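Local coordinates for protein putative D-lactate dehydrogenase (Chlamydomonas reinhardtii, PDB 4ZGS) that probably reduces pyruvate to D-lactate with NADH, as expected of an NAD-binding D-isomer specific 2-hydroxyacid dehydrogenase, at residues P66-D69 with K70-Q74; V303-T306 with K307-P310; Q315-R319 with Q320-L324. All coordinates share one frame; numbering follows the deposited sequence.

Overall arrangement
Along the chain, three local contacts follow one another in series; none nests in or crosses another. Interaction 1 (66-74) folds the chain into a turn after strand 60-63, an outermost strand of the five-stranded parallel sheet, on the way to strand 81-84. Interaction 2 (303-310) comes after strand 286-291 of the six-stranded parallel sheet and leads into helix 310-313. Interaction 3 (315-324) starts helix 319-324, from which the chain goes on to strand 330-332 at the edge of that sheet. Interactions 2 and 3 have centres about 14 Å apart, and both touch the fourth subunit. The centre of interaction 1 is about 20 Å from that of interaction 2.

Interaction 1. Residues P66-D69 with K70-Q74; sequences PPLD and KDTAQ
T72 turns its side chain back onto the backbone of P67 and D69. This is a local turn in the loop from strand 60-63 to strand 81-84 of the five-stranded parallel sheet. At the base, CB of T72 lies 3.7 Å from O of P67. OG1 sits between the backbone N and the carbonyl carbon (chi1 54°), and this rotation aims it at the preceding chain. There it donates to O of P67 at 2.9 Å. The bond lies in the carbonyl plane and uses a lone pair, with a C=O...donor angle of 128°. The same OG1 accepts from N of D69. That bond is modelled at only 2.5 Å, so its exact length is doubtful. CG2, the other branch, lies 3.8 Å from O of P67, with CG of P66 farther off at 4.4 Å.

Beside this polar link is a small apolar one. CD1 of L68 rests on A73, 3.7 Å from its CB. CB of A73 also lies against O of D69, at 3.2 Å.

L68 and A73 both pack on L98 of helix 92-101, so this apolar pair faces the protein body. The backbone is tied down as well: O of T72 bonds to the hydroxyl of Y40, and N of L68 bonds to D88.

The threonine hydroxyl thus satisfies the carbonyl of P67. If the D69 N bond is real, the two together would probably fix its rotation. The turn joins a polar hydroxyl side to an apolar side against helix 92-101.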
loop_
_atom_site.group_PDB
_atom_site.type_symbol
_atom_site.label_atom_id
_atom_site.label_comp_id
_atom_site.label_asym_id
_atom_site.label_seq_id
_atom_site.Cartn_x
_atom_site.Cartn_y
_atom_site.Cartn_z
ATOM N N PRO A 66 -27.505 6.304 -1.052
ATOM C CA PRO A 66 -27.494 5.067 -1.840
ATOM C C PRO A 66 -27.944 5.279 -3.291
ATOM O O PRO A 66 -28.581 6.272 -3.600
ATOM C CB PRO A 66 -28.480 4.153 -1.089
ATOM C CG PRO A 66 -29.339 5.067 -0.280
ATOM C CD PRO A 66 -28.415 6.211 0.103
ATOM N N PRO A 67 -27.562 4.358 -4.187
ATOM C CA PRO A 67 -27.976 4.438 -5.590
ATOM C C PRO A 67 -29.458 4.188 -5.700
ATOM O O PRO A 67 -30.136 3.953 -4.698
ATOM C CB PRO A 67 -27.197 3.311 -6.265
ATOM C CG PRO A 67 -26.928 2.320 -5.144
ATOM C CD PRO A 67 -26.735 3.162 -3.912
ATOM N N LEU A 68 -29.952 4.195 -6.926
ATOM C CA LEU A 68 -31.368 4.016 -7.142
ATOM C C LEU A 68 -31.746 2.555 -7.396
ATOM O O LEU A 68 -31.156 1.884 -8.236
ATOM C CB LEU A 68 -31.832 4.912 -8.290
ATOM C CG LEU A 68 -33.215 4.695 -8.899
ATOM C CD1 LEU A 68 -34.300 5.014 -7.879
ATOM C CD2 LEU A 68 -33.308 5.620 -10.099
ATOM N N ASP A 69 -32.757 2.101 -6.656
ATOM C CA ASP A 69 -33.361 0.772 -6.791
ATOM C C ASP A 69 -34.849 0.878 -6.905
ATOM O O ASP A 69 -35.425 1.950 -7.073
ATOM C CB ASP A 69 -33.107 -0.131 -5.573
ATOM C CG ASP A 69 -31.676 -0.342 -5.311
ATOM O OD1 ASP A 69 -30.917 -0.378 -6.296
ATOM O OD2 ASP A 69 -31.307 -0.460 -4.126
ATOM N N LYS A 70 -35.455 -0.283 -6.755
ATOM C CA LYS A 70 -36.882 -0.446 -6.783
ATOM C C LYS A 70 -37.331 0.070 -5.424
ATOM O O LYS A 70 -38.298 0.833 -5.300
ATOM C CB LYS A 70 -37.251 -1.926 -6.994
ATOM C CG LYS A 70 -36.795 -2.510 -8.341
ATOM C CD LYS A 70 -37.176 -3.994 -8.523
ATOM C CE LYS A 70 -36.490 -4.910 -7.497
ATOM N NZ LYS A 70 -35.008 -5.054 -7.702
ATOM N N ASP A 71 -36.594 -0.366 -4.406
ATOM C CA ASP A 71 -36.677 0.149 -3.040
ATOM C C ASP A 71 -36.292 1.610 -2.750
ATOM O O ASP A 71 -36.881 2.230 -1.866
ATOM C CB ASP A 71 -35.835 -0.761 -2.152
ATOM C CG ASP A 71 -36.424 -2.156 -2.038
ATOM O OD1 ASP A 71 -37.633 -2.316 -2.311
ATOM O OD2 ASP A 71 -35.676 -3.089 -1.691
ATOM N N THR A 72 -35.348 2.190 -3.484
ATOM C CA THR A 72 -35.006 3.577 -3.172
ATOM C C THR A 72 -35.708 4.559 -4.092
ATOM O O THR A 72 -35.540 5.775 -3.978
ATOM C CB THR A 72 -33.492 3.804 -3.259
ATOM O OG1 THR A 72 -33.013 3.378 -4.538
ATOM C CG2 THR A 72 -32.785 3.025 -2.146
ATOM N N ALA A 73 -36.593 4.035 -4.923
ATOM C CA ALA A 73 -37.340 4.867 -5.847
ATOM C C ALA A 73 -38.518 5.448 -5.094
ATOM O O ALA A 73 -38.995 6.536 -5.369
ATOM C CB ALA A 73 -37.811 4.057 -7.034
ATOM N N GLN A 74 -38.944 4.705 -4.095
ATOM C CA GLN A 74 -40.042 5.097 -3.248
ATOM C C GLN A 74 -39.676 6.337 -2.452
ATOM O O GLN A 74 -40.535 6.968 -1.820
ATOM C CB GLN A 74 -40.395 3.915 -2.354
ATOM C CG GLN A 74 -40.749 2.701 -3.216
ATOM C CD GLN A 74 -40.886 1.412 -2.432
ATOM O OE1 GLN A 74 -40.288 1.246 -1.367
ATOM N NE2 GLN A 74 -41.674 0.483 -2.962
#

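Interaction 2. Residues V303-T306 with K307-P310; sequences VDHT and KFDP
The F308 ring has V303 CG1 at its edge, in the ring plane, 4.0 Å from CE2. The two side chains cross at about a right angle. One face of F308 carries K307 CG, 3.9 Å above the plane and offset toward the rim. V303 CG1 also lies over one face of the H305 ring, again toward the rim, so this methyl serves two rings. H305 NE2 bonds to L300 O, and its ring meets Y166 of the third subunit.

K307 CG lies between its backbone N and carbonyl carbon (chi1 69°). The aliphatic chain therefore passes beside D304 O, with CG at 3.1 Å from it. Two backbone bonds form a short 3-10 turn leading to helix 310-313. F308 N donates to H305 O at 3.2 Å. K307 N reaches D304 O at 3.4 Å, which is weak.

D304 OD1 accepts from T306 N at 2.8 Å, an Asx turn, and also from T306 OG1 on its syn lone pair. With an alanine at D304, T306 N would probably lose this acceptor and the T306 hydroxyl be set free to turn. One carboxylate oxygen thus fixes both the backbone and the hydroxyl of T306, while V303 CG1 and K307 CG pack on the rings.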
loop_
_atom_site.group_PDB
_atom_site.type_symbol
_atom_site.label_atom_id
_atom_site.label_comp_id
_atom_site.label_asym_id
_atom_site.label_seq_id
_atom_site.Cartn_x
_atom_site.Cartn_y
_atom_site.Cartn_z
ATOM N N VAL A 303 -17.787 1.420 -7.110
ATOM C CA VAL A 303 -18.102 0.781 -5.849
ATOM C C VAL A 303 -16.807 0.552 -5.081
ATOM O O VAL A 303 -15.796 0.153 -5.668
ATOM C CB VAL A 303 -18.793 -0.568 -6.018
ATOM C CG1 VAL A 303 -18.934 -1.222 -4.651
ATOM C CG2 VAL A 303 -20.145 -0.419 -6.690
ATOM N N ASP A 304 -16.824 0.816 -3.780
ATOM C CA ASP A 304 -15.708 0.393 -2.972
ATOM C C ASP A 304 -16.029 -0.982 -2.408
ATOM O O ASP A 304 -16.762 -1.101 -1.445
ATOM C CB ASP A 304 -15.447 1.377 -1.828
ATOM C CG ASP A 304 -14.395 0.861 -0.849
ATOM O OD1 ASP A 304 -13.699 -0.136 -1.149
ATOM O OD2 ASP A 304 -14.280 1.436 0.245
ATOM N N HIS A 305 -15.398 -2.008 -2.950
ATOM C CA HIS A 305 -15.676 -3.382 -2.525
ATOM C C HIS A 305 -14.986 -3.725 -1.206
ATOM O O HIS A 305 -15.229 -4.792 -0.672
ATOM C CB HIS A 305 -15.256 -4.387 -3.599
ATOM C CG HIS A 305 -15.957 -4.180 -4.905
ATOM N ND1 HIS A 305 -17.244 -4.610 -5.136
ATOM C CD2 HIS A 305 -15.552 -3.577 -6.049
ATOM C CE1 HIS A 305 -17.608 -4.283 -6.365
ATOM N NE2 HIS A 305 -16.597 -3.661 -6.941
ATOM N N THR A 306 -14.119 -2.845 -0.709
ATOM C CA THR A 306 -13.428 -3.062 0.557
ATOM C C THR A 306 -14.379 -2.916 1.755
ATOM O O THR A 306 -14.032 -3.260 2.890
ATOM C CB THR A 306 -12.244 -2.109 0.779
ATOM O OG1 THR A 306 -12.738 -0.802 1.112
ATOM C CG2 THR A 306 -11.362 -2.062 -0.426
ATOM N N LYS A 307 -15.556 -2.371 1.512
ATOM C CA LYS A 307 -16.528 -2.234 2.587
ATOM C C LYS A 307 -17.288 -3.543 2.817
ATOM O O LYS A 307 -17.964 -3.684 3.805
ATOM C CB LYS A 307 -17.488 -1.083 2.274
ATOM C CG LYS A 307 -18.425 -1.348 1.101
ATOM C CD LYS A 307 -19.217 -0.073 0.776
ATOM C CE LYS A 307 -19.987 -0.148 -0.540
ATOM N NZ LYS A 307 -21.191 -1.009 -0.452
ATOM N N PHE A 308 -17.157 -4.498 1.910
ATOM C CA PHE A 308 -17.844 -5.781 2.043
ATOM C C PHE A 308 -16.925 -6.858 2.669
ATOM O O PHE A 308 -15.692 -6.879 2.455
ATOM C CB PHE A 308 -18.341 -6.282 0.683
ATOM C CG PHE A 308 -19.355 -5.381 0.009
ATOM C CD1 PHE A 308 -20.670 -5.319 0.444
ATOM C CD2 PHE A 308 -18.969 -4.581 -1.089
ATOM C CE1 PHE A 308 -21.601 -4.478 -0.210
ATOM C CE2 PHE A 308 -19.869 -3.768 -1.730
ATOM C CZ PHE A 308 -21.181 -3.712 -1.295
ATOM N N ASP A 309 -17.521 -7.763 3.431
ATOM C CA ASP A 309 -16.791 -8.947 3.840
ATOM C C ASP A 309 -16.274 -9.695 2.620
ATOM O O ASP A 309 -16.991 -9.830 1.629
ATOM C CB ASP A 309 -17.686 -9.872 4.654
ATOM C CG ASP A 309 -16.955 -11.102 5.119
ATOM O OD1 ASP A 309 -16.350 -11.036 6.213
ATOM O OD2 ASP A 309 -16.955 -12.113 4.376
ATOM N N PRO A 310 -15.047 -10.232 2.704
ATOM C CA PRO A 310 -14.419 -10.932 1.573
ATOM C C PRO A 310 -15.318 -12.037 1.005
ATOM O O PRO A 310 -15.319 -12.309 -0.196
ATOM C CB PRO A 310 -13.132 -11.508 2.189
ATOM C CG PRO A 310 -12.804 -10.585 3.328
ATOM C CD PRO A 310 -14.160 -10.175 3.885
#

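Interaction 3. Residues Q315-R319 with Q320-L324; sequences QKWDR and QFRTL
D318 accepts from F321 N and R322 N at the start of the helix. D318 is the N-cap. Its OD1 takes the F321 N bond at 3.0 Å, and the N-H points almost straight at it (173°). The amide meets OD1 from above the carboxylate plane. D318 CG is anti to its own backbone N (chi1 -171°), which brings the carboxylate back over the first turn. Two helical backbone bonds follow, R322 N to D318 O at 3.2 Å and T323 N to R319 O at 2.9 Å. R319 O has a second donor, T323 OG1 at 2.8 Å, on the opposite face of the carbonyl plane.

By van der Waals packing, F321 CB lies against the capping carboxylate, 3.6 Å from D318 CG. A separate kind is the CH-pi contact of R322 CD over the face of W317, 4.2 Å from the centroid of the six-membered ring. The guanidinium plane stands at 70° to the indole.

Other chains hold the polar ends. R322 hydrogen-bonds R162 O, V161 O and Y166 OH of the third subunit. R319 makes salt bridges with E282 and D279 of the fourth, and T323 OG1 hydrogen-bonds T323 OG1 of that subunit.

Within its own chain, helix 319-324 packs on helix 277-283 through Q320, T323 and L324. F321 reaches V332 and L324 reaches V330, both on strand 330-332.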
loop_
_atom_site.group_PDB
_atom_site.type_symbol
_atom_site.label_atom_id
_atom_site.label_comp_id
_atom_site.label_asym_id
_atom_site.label_seq_id
_atom_site.Cartn_x
_atom_site.Cartn_y
_atom_site.Cartn_z
ATOM N N GLN A 315 -18.489 -13.177 -4.438
ATOM C CA GLN A 315 -19.650 -13.470 -5.290
ATOM C C GLN A 315 -19.492 -12.884 -6.696
ATOM O O GLN A 315 -19.757 -13.562 -7.690
ATOM C CB GLN A 315 -20.939 -12.930 -4.661
ATOM C CG GLN A 315 -21.362 -13.606 -3.381
ATOM C CD GLN A 315 -22.488 -12.855 -2.685
ATOM O OE1 GLN A 315 -22.993 -11.847 -3.191
ATOM N NE2 GLN A 315 -22.878 -13.336 -1.518
ATOM N N LYS A 316 -19.089 -11.618 -6.765
ATOM C CA LYS A 316 -18.816 -10.955 -8.043
ATOM C C LYS A 316 -17.339 -10.923 -8.434
ATOM O O LYS A 316 -16.962 -10.125 -9.290
ATOM C CB LYS A 316 -19.382 -9.529 -8.088
ATOM C CG LYS A 316 -20.911 -9.478 -8.271
ATOM C CD LYS A 316 -21.429 -8.039 -8.461
ATOM C CE LYS A 316 -21.157 -7.105 -7.284
ATOM N NZ LYS A 316 -21.736 -5.743 -7.538
ATOM N N TRP A 317 -16.491 -11.687 -7.749
ATOM C CA TRP A 317 -15.046 -11.582 -7.976
ATOM C C TRP A 317 -14.645 -11.755 -9.445
ATOM O O TRP A 317 -15.016 -12.731 -10.096
ATOM C CB TRP A 317 -14.323 -12.619 -7.134
ATOM C CG TRP A 317 -12.871 -12.468 -7.112
ATOM C CD1 TRP A 317 -11.961 -13.206 -7.799
ATOM C CD2 TRP A 317 -12.135 -11.526 -6.331
ATOM N NE1 TRP A 317 -10.689 -12.763 -7.509
ATOM C CE2 TRP A 317 -10.771 -11.734 -6.613
ATOM C CE3 TRP A 317 -12.500 -10.521 -5.434
ATOM C CZ2 TRP A 317 -9.765 -10.980 -6.018
ATOM C CZ3 TRP A 317 -11.507 -9.763 -4.860
ATOM C CH2 TRP A 317 -10.145 -10.002 -5.149
ATOM N N ASP A 318 -13.890 -10.797 -9.971
ATOM C CA ASP A 318 -13.430 -10.863 -11.362
ATOM C C ASP A 318 -11.984 -11.324 -11.312
ATOM O O ASP A 318 -11.101 -10.582 -10.928
ATOM C CB ASP A 318 -13.562 -9.502 -12.039
ATOM C CG ASP A 318 -13.299 -9.548 -13.540
ATOM O OD1 ASP A 318 -12.437 -10.324 -14.004
ATOM O OD2 ASP A 318 -13.957 -8.778 -14.266
ATOM N N ARG A 319 -11.745 -12.572 -11.653
ATOM C CA ARG A 319 -10.423 -13.113 -11.410
ATOM C C ARG A 319 -9.449 -12.503 -12.402
ATOM O O ARG A 319 -8.316 -12.178 -12.051
ATOM C CB ARG A 319 -10.394 -14.641 -11.482
ATOM C CG ARG A 319 -9.013 -15.185 -11.122
ATOM C CD ARG A 319 -8.910 -16.668 -11.458
ATOM N NE ARG A 319 -9.931 -17.436 -10.758
ATOM C CZ ARG A 319 -10.161 -18.718 -10.977
ATOM N NH1 ARG A 319 -9.425 -19.372 -11.869
ATOM N NH2 ARG A 319 -11.124 -19.337 -10.317
ATOM N N GLN A 320 -9.883 -12.355 -13.646
ATOM C CA GLN A 320 -8.960 -11.847 -14.647
ATOM C C GLN A 320 -8.634 -10.354 -14.471
ATOM O O GLN A 320 -7.470 -9.979 -14.631
ATOM C CB GLN A 320 -9.464 -12.179 -16.051
ATOM C CG GLN A 320 -10.229 -11.136 -16.790
ATOM C CD GLN A 320 -10.324 -11.491 -18.265
ATOM O OE1 GLN A 320 -9.505 -12.260 -18.775
ATOM N NE2 GLN A 320 -11.348 -10.984 -18.942
ATOM N N PHE A 321 -9.584 -9.526 -14.043
ATOM C CA PHE A 321 -9.243 -8.145 -13.680
ATOM C C PHE A 321 -8.237 -8.083 -12.504
ATOM O O PHE A 321 -7.217 -7.385 -12.573
ATOM C CB PHE A 321 -10.501 -7.355 -13.325
ATOM C CG PHE A 321 -10.254 -5.891 -13.013
ATOM C CD1 PHE A 321 -9.763 -5.013 -13.983
ATOM C CD2 PHE A 321 -10.526 -5.387 -11.746
ATOM C CE1 PHE A 321 -9.563 -3.648 -13.703
ATOM C CE2 PHE A 321 -10.305 -4.026 -11.454
ATOM C CZ PHE A 321 -9.821 -3.158 -12.445
ATOM N N ARG A 322 -8.509 -8.823 -11.435
ATOM C CA ARG A 322 -7.621 -8.804 -10.259
ATOM C C ARG A 322 -6.200 -9.290 -10.621
ATOM O O ARG A 322 -5.180 -8.787 -10.117
ATOM C CB ARG A 322 -8.230 -9.656 -9.119
ATOM C CG ARG A 322 -9.617 -9.166 -8.589
ATOM C CD ARG A 322 -9.500 -7.732 -8.055
ATOM N NE ARG A 322 -8.648 -7.659 -6.866
ATOM C CZ ARG A 322 -8.181 -6.528 -6.333
ATOM N NH1 ARG A 322 -8.452 -5.341 -6.882
ATOM N NH2 ARG A 322 -7.412 -6.586 -5.255
ATOM N N THR A 323 -6.148 -10.264 -11.515
ATOM C CA THR A 323 -4.891 -10.755 -12.032
ATOM C C THR A 323 -4.165 -9.642 -12.800
ATOM O O THR A 323 -2.967 -9.423 -12.613
ATOM C CB THR A 323 -5.134 -11.991 -12.932
ATOM O OG1 THR A 323 -5.655 -13.052 -12.127
ATOM C CG2 THR A 323 -3.849 -12.470 -13.608
ATOM N N LEU A 324 -4.909 -8.936 -13.653
ATOM C CA LEU A 324 -4.356 -7.854 -14.469
ATOM C C LEU A 324 -3.677 -6.761 -13.631
ATOM O O LEU A 324 -2.621 -6.231 -14.005
ATOM C CB LEU A 324 -5.454 -7.242 -15.314
ATOM C CG LEU A 324 -4.946 -6.199 -16.271
ATOM C CD1 LEU A 324 -3.820 -6.808 -17.113
ATOM C CD2 LEU A 324 -6.099 -5.732 -17.124
#